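Local coordinates for uncharacterized protein Atu1656/AGR_C_3050 (Agrobacterium tumefaciens, PDB 2OJH) that is of unknown function but belongs to the TolB family and folds as a six-bladed beta-propeller, at residues A[24-29]-A[67-72]; A[166-171]-A[185-190]; A[228-233]-A[260-265]; A[234-239]-A[245-250]. One frame throughout, in Å; residues are numbered along the deposited sequence. Where two conformers were deposited one is given.

Interaction 1: A[24-29]-A[67-72]; sequences IEIFNI and LSLAGD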
loop_
_atom_site.group_PDB
_atom_site.type_symbol
_atom_site.label_atom_id
_atom_site.label_comp_id
_atom_site.label_asym_id
_atom_site.label_seq_id
_atom_site.Cartn_x
_atom_site.Cartn_y
_atom_site.Cartn_z
ATOM N N ILE A 24 -0.915 10.842 11.722
ATOM C CA ILE A 24 -0.412 9.486 11.565
ATOM C C ILE A 24 -0.893 8.693 12.801
ATOM O O ILE A 24 -0.602 9.059 13.951
ATOM C CB ILE A 24 1.151 9.451 11.406
ATOM C CG1 ILE A 24 1.621 10.201 10.136
ATOM C CG2 ILE A 24 1.617 8.012 11.242
ATOM C CD1 ILE A 24 1.493 11.675 10.145
ATOM N N GLU A 25 -1.664 7.643 12.546
ATOM C CA GLU A 25 -2.383 6.930 13.601
ATOM C C GLU A 25 -2.237 5.414 13.497
ATOM O O GLU A 25 -1.907 4.896 12.442
ATOM C CB GLU A 25 -3.851 7.336 13.546
ATOM C CG GLU A 25 -4.068 8.827 13.865
ATOM C CD GLU A 25 -5.521 9.280 13.806
ATOM O OE1 GLU A 25 -6.423 8.438 13.650
ATOM O OE2 GLU A 25 -5.760 10.510 13.927
ATOM N N ILE A 26 -2.510 4.701 14.591
ATOM C CA ILE A 26 -2.473 3.242 14.596
ATOM C C ILE A 26 -3.764 2.747 15.200
ATOM O O ILE A 26 -4.266 3.354 16.144
ATOM C CB ILE A 26 -1.299 2.777 15.462
ATOM C CG1 ILE A 26 0.019 3.015 14.711
ATOM C CG2 ILE A 26 -1.494 1.326 15.903
ATOM C CD1 ILE A 26 1.244 2.976 15.678
ATOM N N PHE A 27 -4.342 1.695 14.622
ATOM C CA PHE A 27 -5.562 1.110 15.158
ATOM C C PHE A 27 -5.239 -0.349 15.448
ATOM O O PHE A 27 -4.642 -1.060 14.608
ATOM C CB PHE A 27 -6.677 1.191 14.137
ATOM C CG PHE A 27 -8.015 0.704 14.634
ATOM C CD1 PHE A 27 -8.820 1.525 15.392
ATOM C CD2 PHE A 27 -8.479 -0.574 14.296
ATOM C CE1 PHE A 27 -10.082 1.080 15.867
ATOM C CE2 PHE A 27 -9.703 -1.026 14.733
ATOM C CZ PHE A 27 -10.527 -0.193 15.522
ATOM N N ASN A 28 -5.631 -0.780 16.642
ATOM C CA ASN A 28 -5.432 -2.152 17.060
ATOM C C ASN A 28 -6.748 -2.874 16.820
ATOM O O ASN A 28 -7.764 -2.533 17.413
ATOM C CB ASN A 28 -4.990 -2.210 18.530
ATOM C CG ASN A 28 -4.748 -3.643 19.020
ATOM O OD1 ASN A 28 -5.594 -4.514 18.846
ATOM N ND2 ASN A 28 -3.587 -3.881 19.649
ATOM N N ILE A 29 -6.742 -3.865 15.928
ATOM C CA ILE A 29 -7.972 -4.572 15.611
ATOM C C ILE A 29 -8.423 -5.583 16.672
ATOM O O ILE A 29 -9.568 -6.029 16.647
ATOM C CB ILE A 29 -7.919 -5.268 14.217
ATOM C CG1 ILE A 29 -6.888 -6.415 14.198
ATOM C CG2 ILE A 29 -7.673 -4.240 13.084
ATOM C CD1 ILE A 29 -7.214 -7.518 13.088
ATOM N N LEU A 67 9.525 7.381 11.010
ATOM C CA LEU A 67 8.986 7.927 12.261
ATOM C C LEU A 67 9.026 6.840 13.329
ATOM O O LEU A 67 8.296 5.842 13.217
ATOM C CB LEU A 67 7.551 8.392 12.074
ATOM C CG LEU A 67 7.271 9.689 11.312
ATOM C CD1 LEU A 67 7.630 9.627 9.807
ATOM C CD2 LEU A 67 5.790 9.963 11.474
ATOM N N SER A 68 9.892 7.020 14.325
ATOM C CA SER A 68 10.054 6.040 15.396
ATOM C C SER A 68 8.814 5.940 16.276
ATOM O O SER A 68 8.225 6.946 16.644
ATOM C CB SER A 68 11.264 6.377 16.259
ATOM O OG SER A 68 11.459 5.360 17.214
ATOM N N LEU A 69 8.443 4.712 16.608
ATOM C CA LEU A 69 7.267 4.445 17.449
ATOM C C LEU A 69 7.551 4.506 18.957
ATOM O O LEU A 69 6.622 4.520 19.762
ATOM C CB LEU A 69 6.617 3.118 17.062
ATOM C CG LEU A 69 5.900 3.196 15.703
ATOM C CD1 LEU A 69 5.475 1.836 15.273
ATOM C CD2 LEU A 69 4.690 4.140 15.753
ATOM N N ALA A 70 8.825 4.552 19.326
ATOM C CA ALA A 70 9.235 4.837 20.712
ATOM C C ALA A 70 10.185 6.020 20.677
ATOM O O ALA A 70 10.958 6.184 19.730
ATOM C CB ALA A 70 9.915 3.646 21.323
ATOM N N GLY A 71 10.129 6.856 21.700
ATOM C CA GLY A 71 10.941 8.070 21.706
ATOM C C GLY A 71 10.449 9.032 20.640
ATOM O O GLY A 71 9.249 9.116 20.388
ATOM N N ASP A 72 11.392 9.729 20.010
ATOM C CA ASP A 72 11.110 10.819 19.079
ATOM C C ASP A 72 10.432 10.365 17.791
ATOM O O ASP A 72 11.058 9.712 16.965
ATOM C CB ASP A 72 12.407 11.577 18.745
ATOM C CG ASP A 72 12.157 12.844 17.939
ATOM O OD1 ASP A 72 10.982 13.149 17.621
ATOM O OD2 ASP A 72 13.145 13.538 17.626
#

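Interaction 2: A[166-171]-A[185-190]; sequences TRLTHG and RWIYFN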
loop_
_atom_site.group_PDB
_atom_site.type_symbol
_atom_site.label_atom_id
_atom_site.label_comp_id
_atom_site.label_asym_id
_atom_site.label_seq_id
_atom_site.Cartn_x
_atom_site.Cartn_y
_atom_site.Cartn_z
ATOM N N THR A 166 6.186 -10.789 -14.725
ATOM C CA THR A 166 5.101 -11.737 -14.951
ATOM C C THR A 166 3.778 -11.002 -14.845
ATOM O O THR A 166 3.511 -10.341 -13.839
ATOM C CB THR A 166 5.113 -12.876 -13.919
ATOM O OG1 THR A 166 6.254 -13.703 -14.150
ATOM C CG2 THR A 166 3.856 -13.749 -14.023
ATOM N N ARG A 167 2.956 -11.135 -15.882
ATOM C CA ARG A 167 1.662 -10.473 -15.931
ATOM C C ARG A 167 0.588 -11.404 -15.324
ATOM O O ARG A 167 0.410 -12.539 -15.792
ATOM C CB ARG A 167 1.354 -10.155 -17.390
ATOM C CG ARG A 167 0.175 -9.251 -17.580
ATOM C CD ARG A 167 -0.020 -8.898 -19.018
ATOM N NE ARG A 167 -1.309 -8.247 -19.218
ATOM C CZ ARG A 167 -1.858 -8.015 -20.399
ATOM N NH1 ARG A 167 -1.241 -8.414 -21.505
ATOM N NH2 ARG A 167 -3.040 -7.404 -20.476
ATOM N N LEU A 168 -0.108 -10.942 -14.283
ATOM C CA LEU A 168 -1.058 -11.797 -13.553
ATOM C C LEU A 168 -2.511 -11.547 -13.877
ATOM O O LEU A 168 -3.348 -12.423 -13.664
ATOM C CB LEU A 168 -0.846 -11.691 -12.038
ATOM C CG LEU A 168 0.551 -12.160 -11.608
ATOM C CD1 LEU A 168 0.805 -11.739 -10.197
ATOM C CD2 LEU A 168 0.735 -13.679 -11.742
ATOM N N THR A 169 -2.816 -10.346 -14.348
ATOM C CA THR A 169 -4.138 -10.062 -14.887
ATOM C C THR A 169 -3.944 -9.585 -16.313
ATOM O O THR A 169 -2.854 -9.151 -16.677
ATOM C CB THR A 169 -4.953 -9.046 -14.039
ATOM O OG1 THR A 169 -4.287 -7.775 -13.999
ATOM C CG2 THR A 169 -5.150 -9.552 -12.621
ATOM N N HIS A 170 -5.002 -9.672 -17.106
ATOM C CA HIS A 170 -4.902 -9.450 -18.526
ATOM C C HIS A 170 -6.005 -8.515 -19.023
ATOM O O HIS A 170 -6.722 -8.832 -19.956
ATOM C CB HIS A 170 -4.863 -10.805 -19.270
ATOM C CG HIS A 170 -3.662 -11.634 -18.919
ATOM N ND1 HIS A 170 -3.642 -12.492 -17.839
ATOM C CD2 HIS A 170 -2.421 -11.680 -19.459
ATOM C CE1 HIS A 170 -2.443 -13.046 -17.743
ATOM N NE2 HIS A 170 -1.687 -12.573 -18.717
ATOM N N GLY A 171 -6.114 -7.350 -18.385
ATOM C CA GLY A 171 -6.972 -6.267 -18.867
ATOM C C GLY A 171 -8.448 -6.451 -18.621
ATOM O O GLY A 171 -9.265 -5.786 -19.259
ATOM N N ARG A 185 0.135 -17.614 -1.215
ATOM C CA ARG A 185 -0.622 -18.286 -2.262
ATOM C C ARG A 185 -1.431 -17.312 -3.121
ATOM O O ARG A 185 -1.751 -17.604 -4.286
ATOM C CB ARG A 185 -1.549 -19.356 -1.663
ATOM C CG ARG A 185 -0.819 -20.554 -0.994
ATOM C CD ARG A 185 -1.710 -21.826 -0.869
ATOM N NE ARG A 185 -3.146 -21.548 -0.672
ATOM C CZ ARG A 185 -4.113 -21.847 -1.553
ATOM N NH1 ARG A 185 -5.383 -21.547 -1.278
ATOM N NH2 ARG A 185 -3.825 -22.450 -2.707
ATOM N N TRP A 186 -1.757 -16.160 -2.546
ATOM C CA TRP A 186 -2.641 -15.197 -3.204
ATOM C C TRP A 186 -2.070 -13.787 -3.213
ATOM O O TRP A 186 -1.307 -13.398 -2.316
ATOM C CB TRP A 186 -3.995 -15.140 -2.488
ATOM C CG TRP A 186 -4.795 -16.402 -2.523
ATOM C CD1 TRP A 186 -4.841 -17.367 -1.559
ATOM C CD2 TRP A 186 -5.694 -16.825 -3.561
ATOM N NE1 TRP A 186 -5.698 -18.377 -1.941
ATOM C CE2 TRP A 186 -6.233 -18.068 -3.165
ATOM C CE3 TRP A 186 -6.088 -16.277 -4.791
ATOM C CZ2 TRP A 186 -7.158 -18.765 -3.947
ATOM C CZ3 TRP A 186 -7.001 -16.977 -5.576
ATOM C CH2 TRP A 186 -7.529 -18.208 -5.142
ATOM N N ILE A 187 -2.494 -13.011 -4.213
ATOM C CA ILE A 187 -2.278 -11.567 -4.231
ATOM C C ILE A 187 -3.689 -10.951 -4.265
ATOM O O ILE A 187 -4.458 -11.281 -5.153
ATOM C CB ILE A 187 -1.460 -11.141 -5.466
ATOM C CG1 ILE A 187 0.025 -11.567 -5.304
ATOM C CG2 ILE A 187 -1.578 -9.614 -5.707
ATOM C CD1 ILE A 187 0.766 -11.671 -6.623
ATOM N N TYR A 188 -4.016 -10.097 -3.293
ATOM C CA TYR A 188 -5.304 -9.389 -3.258
ATOM C C TYR A 188 -5.084 -8.054 -3.964
ATOM O O TYR A 188 -3.979 -7.454 -3.893
ATOM C CB TYR A 188 -5.759 -9.134 -1.806
ATOM C CG TYR A 188 -6.298 -10.362 -1.081
ATOM C CD1 TYR A 188 -5.475 -11.452 -0.758
ATOM C CD2 TYR A 188 -7.659 -10.446 -0.739
ATOM C CE1 TYR A 188 -6.018 -12.602 -0.108
ATOM C CE2 TYR A 188 -8.182 -11.559 -0.088
ATOM C CZ TYR A 188 -7.363 -12.624 0.222
ATOM O OH TYR A 188 -7.913 -13.700 0.855
ATOM N N PHE A 189 -6.116 -7.603 -4.674
ATOM C CA PHE A 189 -6.026 -6.384 -5.479
ATOM C C PHE A 189 -7.450 -5.876 -5.712
ATOM O O PHE A 189 -8.416 -6.506 -5.236
ATOM C CB PHE A 189 -5.263 -6.664 -6.798
ATOM C CG PHE A 189 -6.006 -7.578 -7.760
ATOM C CD1 PHE A 189 -5.965 -8.976 -7.614
ATOM C CD2 PHE A 189 -6.747 -7.035 -8.804
ATOM C CE1 PHE A 189 -6.662 -9.804 -8.478
ATOM C CE2 PHE A 189 -7.456 -7.871 -9.697
ATOM C CZ PHE A 189 -7.416 -9.264 -9.522
ATOM N N ASN A 190 -7.600 -4.724 -6.368
ATOM C CA ASN A 190 -8.965 -4.308 -6.766
ATOM C C ASN A 190 -9.141 -4.217 -8.275
ATOM O O ASN A 190 -8.185 -4.004 -9.014
ATOM C CB ASN A 190 -9.449 -3.021 -6.042
ATOM C CG ASN A 190 -8.595 -1.783 -6.335
ATOM O OD1 ASN A 190 -7.448 -1.850 -6.786
ATOM N ND2 ASN A 190 -9.146 -0.642 -6.009
#

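Interaction 3: A[228-233]-A[260-265]; sequences GDKVVF and NVETLF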
loop_
_atom_site.group_PDB
_atom_site.type_symbol
_atom_site.label_atom_id
_atom_site.label_comp_id
_atom_site.label_asym_id
_atom_site.label_seq_id
_atom_site.Cartn_x
_atom_site.Cartn_y
_atom_site.Cartn_z
ATOM N N GLY A 228 -2.903 -13.571 8.938
ATOM C CA GLY A 228 -3.638 -14.431 8.020
ATOM C C GLY A 228 -5.112 -14.597 8.254
ATOM O O GLY A 228 -5.717 -15.524 7.700
ATOM N N ASP A 229 -5.715 -13.707 9.034
ATOM C CA ASP A 229 -7.154 -13.830 9.304
ATOM C C ASP A 229 -8.005 -12.685 8.726
ATOM O O ASP A 229 -9.219 -12.824 8.590
ATOM C CB ASP A 229 -7.457 -14.007 10.819
ATOM C CG ASP A 229 -6.950 -12.834 11.687
ATOM O OD1 ASP A 229 -5.929 -12.215 11.338
ATOM O OD2 ASP A 229 -7.586 -12.542 12.728
ATOM N N LYS A 230 -7.365 -11.558 8.411
ATOM C CA LYS A 230 -8.099 -10.321 8.113
ATOM C C LYS A 230 -7.465 -9.547 6.976
ATOM O O LYS A 230 -6.248 -9.615 6.729
ATOM C CB LYS A 230 -8.148 -9.399 9.357
ATOM C CG LYS A 230 -8.955 -9.897 10.575
ATOM C CD LYS A 230 -10.438 -9.970 10.267
ATOM C CE LYS A 230 -11.243 -10.364 11.513
ATOM N NZ LYS A 230 -12.666 -10.739 11.207
ATOM N N VAL A 231 -8.317 -8.789 6.297
ATOM C CA VAL A 231 -7.901 -7.822 5.288
ATOM C C VAL A 231 -8.509 -6.465 5.663
ATOM O O VAL A 231 -9.739 -6.367 5.871
ATOM C CB VAL A 231 -8.454 -8.245 3.876
ATOM C CG1 VAL A 231 -8.206 -7.153 2.822
ATOM C CG2 VAL A 231 -7.843 -9.608 3.439
ATOM N N VAL A 232 -7.665 -5.430 5.685
ATOM C CA VAL A 232 -8.126 -4.042 5.887
ATOM C C VAL A 232 -8.138 -3.340 4.512
ATOM O O VAL A 232 -7.330 -3.658 3.629
ATOM C CB VAL A 232 -7.207 -3.285 6.935
ATOM C CG1 VAL A 232 -5.825 -3.058 6.381
ATOM C CG2 VAL A 232 -7.817 -1.956 7.380
ATOM N N PHE A 233 -9.045 -2.391 4.319
ATOM C CA PHE A 233 -9.168 -1.725 3.033
ATOM C C PHE A 233 -10.023 -0.482 3.240
ATOM O O PHE A 233 -10.547 -0.276 4.336
ATOM C CB PHE A 233 -9.726 -2.665 1.933
ATOM C CG PHE A 233 -11.157 -3.130 2.163
ATOM C CD1 PHE A 233 -11.411 -4.203 2.994
ATOM C CD2 PHE A 233 -12.218 -2.544 1.485
ATOM C CE1 PHE A 233 -12.724 -4.658 3.189
ATOM C CE2 PHE A 233 -13.547 -2.979 1.702
ATOM C CZ PHE A 233 -13.780 -4.022 2.547
ATOM N N ASN A 260 -17.716 -11.419 6.830
ATOM C CA ASN A 260 -17.763 -10.517 8.002
ATOM C C ASN A 260 -17.159 -9.136 7.759
ATOM O O ASN A 260 -16.285 -8.680 8.507
ATOM C CB ASN A 260 -17.105 -11.176 9.221
ATOM C CG ASN A 260 -17.896 -12.377 9.726
ATOM O OD1 ASN A 260 -19.062 -12.246 10.128
ATOM N ND2 ASN A 260 -17.274 -13.559 9.695
ATOM N N VAL A 261 -17.630 -8.471 6.706
ATOM C CA VAL A 261 -17.152 -7.122 6.411
ATOM C C VAL A 261 -17.691 -6.194 7.501
ATOM O O VAL A 261 -18.875 -6.251 7.855
ATOM C CB VAL A 261 -17.616 -6.630 5.032
ATOM C CG1 VAL A 261 -17.035 -5.255 4.742
ATOM C CG2 VAL A 261 -17.179 -7.609 3.951
ATOM N N GLU A 262 -16.820 -5.365 8.057
ATOM C CA GLU A 262 -17.256 -4.388 9.044
ATOM C C GLU A 262 -16.561 -3.059 8.810
ATOM O O GLU A 262 -15.472 -3.019 8.234
ATOM C CB GLU A 262 -16.997 -4.895 10.467
ATOM C CG GLU A 262 -15.518 -5.135 10.803
ATOM C CD GLU A 262 -15.346 -5.833 12.144
ATOM O OE1 GLU A 262 -15.861 -5.300 13.157
ATOM O OE2 GLU A 262 -14.724 -6.918 12.187
ATOM N N THR A 263 -17.194 -1.982 9.261
ATOM C CA THR A 263 -16.553 -0.661 9.282
ATOM C C THR A 263 -15.837 -0.494 10.605
ATOM O O THR A 263 -16.451 -0.542 11.671
ATOM C CB THR A 263 -17.592 0.465 9.090
ATOM O OG1 THR A 263 -18.253 0.256 7.840
ATOM C CG2 THR A 263 -16.926 1.831 9.053
ATOM N N LEU A 264 -14.521 -0.345 10.556
ATOM C CA LEU A 264 -13.771 -0.083 11.762
ATOM C C LEU A 264 -14.021 1.363 12.202
ATOM O O LEU A 264 -14.354 1.609 13.362
ATOM C CB LEU A 264 -12.270 -0.342 11.522
ATOM C CG LEU A 264 -11.977 -1.804 11.229
ATOM C CD1 LEU A 264 -10.425 -1.983 11.038
ATOM C CD2 LEU A 264 -12.500 -2.753 12.310
ATOM N N PHE A 265 -13.868 2.331 11.292
ATOM C CA PHE A 265 -14.195 3.726 11.613
ATOM C C PHE A 265 -14.410 4.522 10.320
ATOM O O PHE A 265 -13.958 4.097 9.273
ATOM C CB PHE A 265 -13.094 4.361 12.472
ATOM C CG PHE A 265 -11.697 4.047 12.001
ATOM C CD1 PHE A 265 -11.041 2.917 12.477
ATOM C CD2 PHE A 265 -11.039 4.880 11.096
ATOM C CE1 PHE A 265 -9.738 2.617 12.053
ATOM C CE2 PHE A 265 -9.736 4.598 10.673
ATOM C CZ PHE A 265 -9.100 3.454 11.148
HETATM O O HOH W 1 -13.918 -8.336 10.147
#

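Interaction 4: A[234-239]-A[245-250]; sequences VSYDAD and RDLDVR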
loop_
_atom_site.group_PDB
_atom_site.type_symbol
_atom_site.label_atom_id
_atom_site.label_comp_id
_atom_site.label_asym_id
_atom_site.label_seq_id
_atom_site.Cartn_x
_atom_site.Cartn_y
_atom_site.Cartn_z
ATOM N N VAL A 234 -10.082 0.382 2.230
ATOM C CA VAL A 234 -10.897 1.599 2.294
ATOM C C VAL A 234 -12.076 1.477 1.327
ATOM O O VAL A 234 -11.887 1.018 0.208
ATOM C CB VAL A 234 -10.083 2.812 1.879
ATOM C CG1 VAL A 234 -10.958 4.063 1.746
ATOM C CG2 VAL A 234 -8.935 3.071 2.876
ATOM N N SER A 235 -13.260 1.932 1.733
ATOM C CA SER A 235 -14.451 2.008 0.863
ATOM C C SER A 235 -14.834 3.467 0.605
ATOM O O SER A 235 -15.133 4.205 1.548
ATOM C CB SER A 235 -15.655 1.306 1.504
ATOM O OG SER A 235 -15.554 -0.108 1.360
ATOM N N TYR A 236 -14.803 3.888 -0.661
ATOM C CA TYR A 236 -15.286 5.208 -1.045
ATOM C C TYR A 236 -16.762 5.082 -1.371
ATOM O O TYR A 236 -17.216 3.979 -1.646
ATOM C CB TYR A 236 -14.628 5.633 -2.325
ATOM C CG TYR A 236 -13.191 6.087 -2.244
ATOM C CD1 TYR A 236 -12.872 7.439 -2.064
ATOM C CD2 TYR A 236 -12.172 5.190 -2.397
ATOM C CE1 TYR A 236 -11.527 7.871 -2.043
ATOM C CE2 TYR A 236 -10.832 5.610 -2.365
ATOM C CZ TYR A 236 -10.533 6.966 -2.194
ATOM O OH TYR A 236 -9.191 7.408 -2.189
ATOM N N ASP A 237 -17.507 6.186 -1.389
ATOM C CA ASP A 237 -18.847 6.144 -1.972
ATOM C C ASP A 237 -18.777 5.664 -3.432
ATOM O O ASP A 237 -17.757 5.828 -4.118
ATOM C CB ASP A 237 -19.569 7.498 -1.864
ATOM C CG ASP A 237 -19.788 7.949 -0.410
ATOM O OD1 ASP A 237 -19.636 7.137 0.546
ATOM O OD2 ASP A 237 -20.104 9.146 -0.227
ATOM N N ALA A 238 -19.846 5.013 -3.858
ATOM C CA ALA A 238 -19.980 4.406 -5.187
ATOM C C ALA A 238 -19.855 5.419 -6.318
ATOM O O ALA A 238 -19.253 5.120 -7.353
ATOM C CB ALA A 238 -21.335 3.700 -5.286
ATOM N N ASP A 239 -20.432 6.607 -6.125
ATOM C CA ASP A 239 -20.336 7.682 -7.128
ATOM C C ASP A 239 -18.967 8.368 -7.252
ATOM O O ASP A 239 -18.839 9.368 -7.951
ATOM C CB ASP A 239 -21.440 8.731 -6.906
ATOM C CG ASP A 239 -21.314 9.471 -5.564
ATOM O OD1 ASP A 239 -20.329 9.272 -4.811
ATOM O OD2 ASP A 239 -22.229 10.263 -5.256
ATOM N N ARG A 245 -8.111 12.314 -2.996
ATOM C CA ARG A 245 -7.850 12.803 -1.652
ATOM C C ARG A 245 -9.117 13.293 -1.002
ATOM O O ARG A 245 -10.111 13.548 -1.684
ATOM C CB ARG A 245 -6.941 14.019 -1.727
ATOM C CG ARG A 245 -5.580 13.737 -2.250
ATOM C CD ARG A 245 -4.642 14.815 -1.779
ATOM N NE ARG A 245 -3.290 14.446 -2.131
ATOM C CZ ARG A 245 -2.618 13.449 -1.563
ATOM N NH1 ARG A 245 -3.157 12.729 -0.576
ATOM N NH2 ARG A 245 -1.393 13.176 -1.984
ATOM N N ASP A 246 -9.041 13.470 0.315
ATOM C CA ASP A 246 -9.931 14.369 1.062
ATOM C C ASP A 246 -11.414 14.148 0.861
ATOM O O ASP A 246 -12.166 15.100 0.571
ATOM C CB ASP A 246 -9.557 15.847 0.821
ATOM C CG ASP A 246 -8.114 16.170 1.219
ATOM O OD1 ASP A 246 -7.529 15.481 2.071
ATOM O OD2 ASP A 246 -7.551 17.138 0.682
ATOM N N LEU A 247 -11.837 12.897 1.035
ATOM C CA LEU A 247 -13.276 12.576 1.021
ATOM C C LEU A 247 -13.629 11.810 2.283
ATOM O O LEU A 247 -12.750 11.243 2.935
ATOM C CB LEU A 247 -13.587 11.693 -0.196
ATOM C CG LEU A 247 -13.355 12.309 -1.578
ATOM C CD1 LEU A 247 -13.386 11.224 -2.631
ATOM C CD2 LEU A 247 -14.434 13.343 -1.840
ATOM N N ASP A 248 -14.913 11.789 2.594
ATOM C CA ASP A 248 -15.460 10.993 3.690
ATOM C C ASP A 248 -15.475 9.536 3.251
ATOM O O ASP A 248 -16.262 9.158 2.376
ATOM C CB ASP A 248 -16.866 11.504 4.027
ATOM C CG ASP A 248 -16.827 12.835 4.740
ATOM O OD1 ASP A 248 -15.966 12.987 5.628
ATOM O OD2 ASP A 248 -17.639 13.725 4.415
ATOM N N VAL A 249 -14.539 8.748 3.797
ATOM C CA VAL A 249 -14.436 7.309 3.482
ATOM C C VAL A 249 -14.677 6.413 4.730
ATOM O O VAL A 249 -14.968 6.925 5.815
ATOM C CB VAL A 249 -13.108 6.930 2.767
ATOM C CG1 VAL A 249 -12.935 7.746 1.476
ATOM C CG2 VAL A 249 -11.875 7.083 3.691
ATOM N N ARG A 250 -14.605 5.093 4.532
ATOM C CA ARG A 250 -14.760 4.104 5.595
ATOM C C ARG A 250 -13.534 3.208 5.563
ATOM O O ARG A 250 -13.145 2.763 4.494
ATOM C CB ARG A 250 -16.001 3.242 5.350
ATOM C CG ARG A 250 -17.335 3.986 5.363
ATOM C CD ARG A 250 -18.473 3.102 4.835
ATOM N NE ARG A 250 -19.801 3.569 5.244
ATOM C CZ ARG A 250 -20.524 4.489 4.604
ATOM N NH1 ARG A 250 -20.059 5.080 3.508
ATOM N NH2 ARG A 250 -21.724 4.825 5.069
HETATM O O HOH W 2 -16.083 8.594 -0.534
#

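Interaction 1: A[24-29]-A[67-72]
Ile26 and Leu69 reach each other because both carry CG (CG1 in the isoleucine) beside the backbone N and opposite the carbonyl carbon, chi1 -74° and -72°; Ile26 then runs extended to CD1, the methyl that touches, whereas Leu69 sends CD1 on in the extended direction and touches with its other branch, CD2. The meeting is tip to tip: Ile26 CD1 lies 3.6 Å from Leu69 CD2. Leu69 has already left the strand, and its CB does not aim at Ile26, so the approach is made by the outer end of the side chain. A second, slacker pair lies further back along both segments, where Ile24 CG1 is 4.4 Å from Leu67 CD2. The backbones stay well apart, with 9.6 Å between the CA atoms of Ile24 and Leu67, and branched aliphatic residues suit a gap that long side chains must span from both sides. Leu56 and Leu58 of strand 55-60 add to this apolar layer, as does Val37 of strand 33-40. Strand 22-28 belongs to the propeller blade that also holds the C-terminal strand 285-291, whereas strand 63-68 is part of the next blade. At the turn, Ser68 OG donates to Ala70 O at 2.7 Å, on a lone pair in the carbonyl plane. Since no hydrogen bond crosses between the segments, the two blades meet here by hydrophobic packing, which asks for matching shape and no fixed direction.

Interaction 2: A[166-171]-A[185-190]
The backbones near Leu168 and Ile187 run about a side-chain layer apart, 9.4 Å between their CA atoms, with no hydrogen bond from one segment to the other. Two pairs of side chains bridge that space. Leu168 and Ile187 cross at about a right angle and meet through their end methyls, CD1 to CD1 at 3.6 Å. Next along, Thr169 and Phe189 come from opposite directions, and Thr169 CG2 stands obliquely by the ring, 3.8 Å from Phe189 CZ. Phe189 places its ring between its own backbone N and carbonyl carbon, chi1 68°, with Ile187 O in the ring plane at the edge. Threonine suits its position by having two unlike branches: the methyl serves the apolar layer, while OG1 is hydrogen-bonded to Asp154 and to the backbone N of Ile155. Asp154 also forms a salt bridge with Arg167 and accepts from Gly171 N, so it ties down the loop; Arg167 NE adds a weak bond to Thr169 O. Leu168 and Thr169, just past the end of outer strand 165-167, thus pack on strand 186-191, the second strand of the next blade. Polar bonds fix the loop within its own blade, and the joint between blades is left to van der Waals contact.

Interaction 3: A[228-233]-A[260-265]
Charged groups meet through water between Lys230 and Glu262. Their NZ and OE2 are 4.4 Å apart, too far for a salt bridge, and one water accepts from Lys230 NZ at 2.9 Å while donating to Glu262 OE2 at 2.6 Å and to Asn260 O. Each charge has a direct partner elsewhere, Lys230 in Asp255 and Glu262 in Arg32; long, flexible side chains suit ends that serve two partners. The apolar contacts are loose. Val261 CG1 comes to the edge of the Phe233 ring, near its plane, 4.1 Å from CZ, and Val232 CG2 lies 4.5 Å from Leu264 CD1. No hydrogen bond joins the segments directly, because strand 247-255 runs between strands 230-237 and 262-267 in the same four-stranded blade and pairs with both. A classic beta bulge at Leu264 and Phe265, opposite Val251, puts an extra residue into the last strand, and Val232 and Leu264 both pack on Phe286 of strand 285-291 in the adjoining blade.

Interaction 4: A[234-239]-A[245-250]
Ser235 and Arg250 form an antiparallel hydrogen-bonded pair in the beta hairpin of strands 230-237 and 247-255, the middle two of a propeller blade. Ser235 N gives to Arg250 O at 2.9 Å, nearly straight (169°) and in the carbonyl plane. The return bond, Arg250 N to Ser235 O, is longer at 3.2 Å, its donor tilted 19° from that plane. Arg250 O also receives a CA-H contact from Val234. Two residues on, where the next such pair would fall, the strands have spread and a water fills in: it accepts from Asp237 N at 2.9 Å and donates to Asp248 O at 3.0 Å. Side-chain hydroxyls find partners outside the pairing, Ser235 OG with Asp219 and Tyr236 OH with Pro244 O. Towards the loop of the hairpin, Asp237 OD1 stands at the edge of the Arg250 guanidinium in a long salt bridge, 3.6 Å to NH1; Arg250 was modelled in two conformers, so this link is doubtful. Valine and leucine suit the remaining, apolar positions: Val249 packs with Val234 and lies alongside Tyr236, Val249 CG1 reaching within 3.6 Å of Tyr236 CD1, while Leu247 CD1 touches that ring at its edge, 3.9 Å from CD1.

Overall arrangement
Interactions 1 and 2 each join two neighbouring blades and lie on opposite sides of the chain's centre, their own centres 31 Å apart. Interactions 3 and 4 belong to one blade, share strand 230-237, and are nested, interaction 4 lying within the loop that interaction 3 closes; Thr263 CG2 packs on Arg250 CB between them. This blade touches the blades before and after it: Phe27 CD1 of interaction 1 is 3.6 Å from Phe265 CE1 of interaction 3, and Tyr188 CE2 of interaction 2 is 4.0 Å from Val231 CG2. Because strand 22-28 shares its sheet with strand 285-291, the ring is closed by both chain ends.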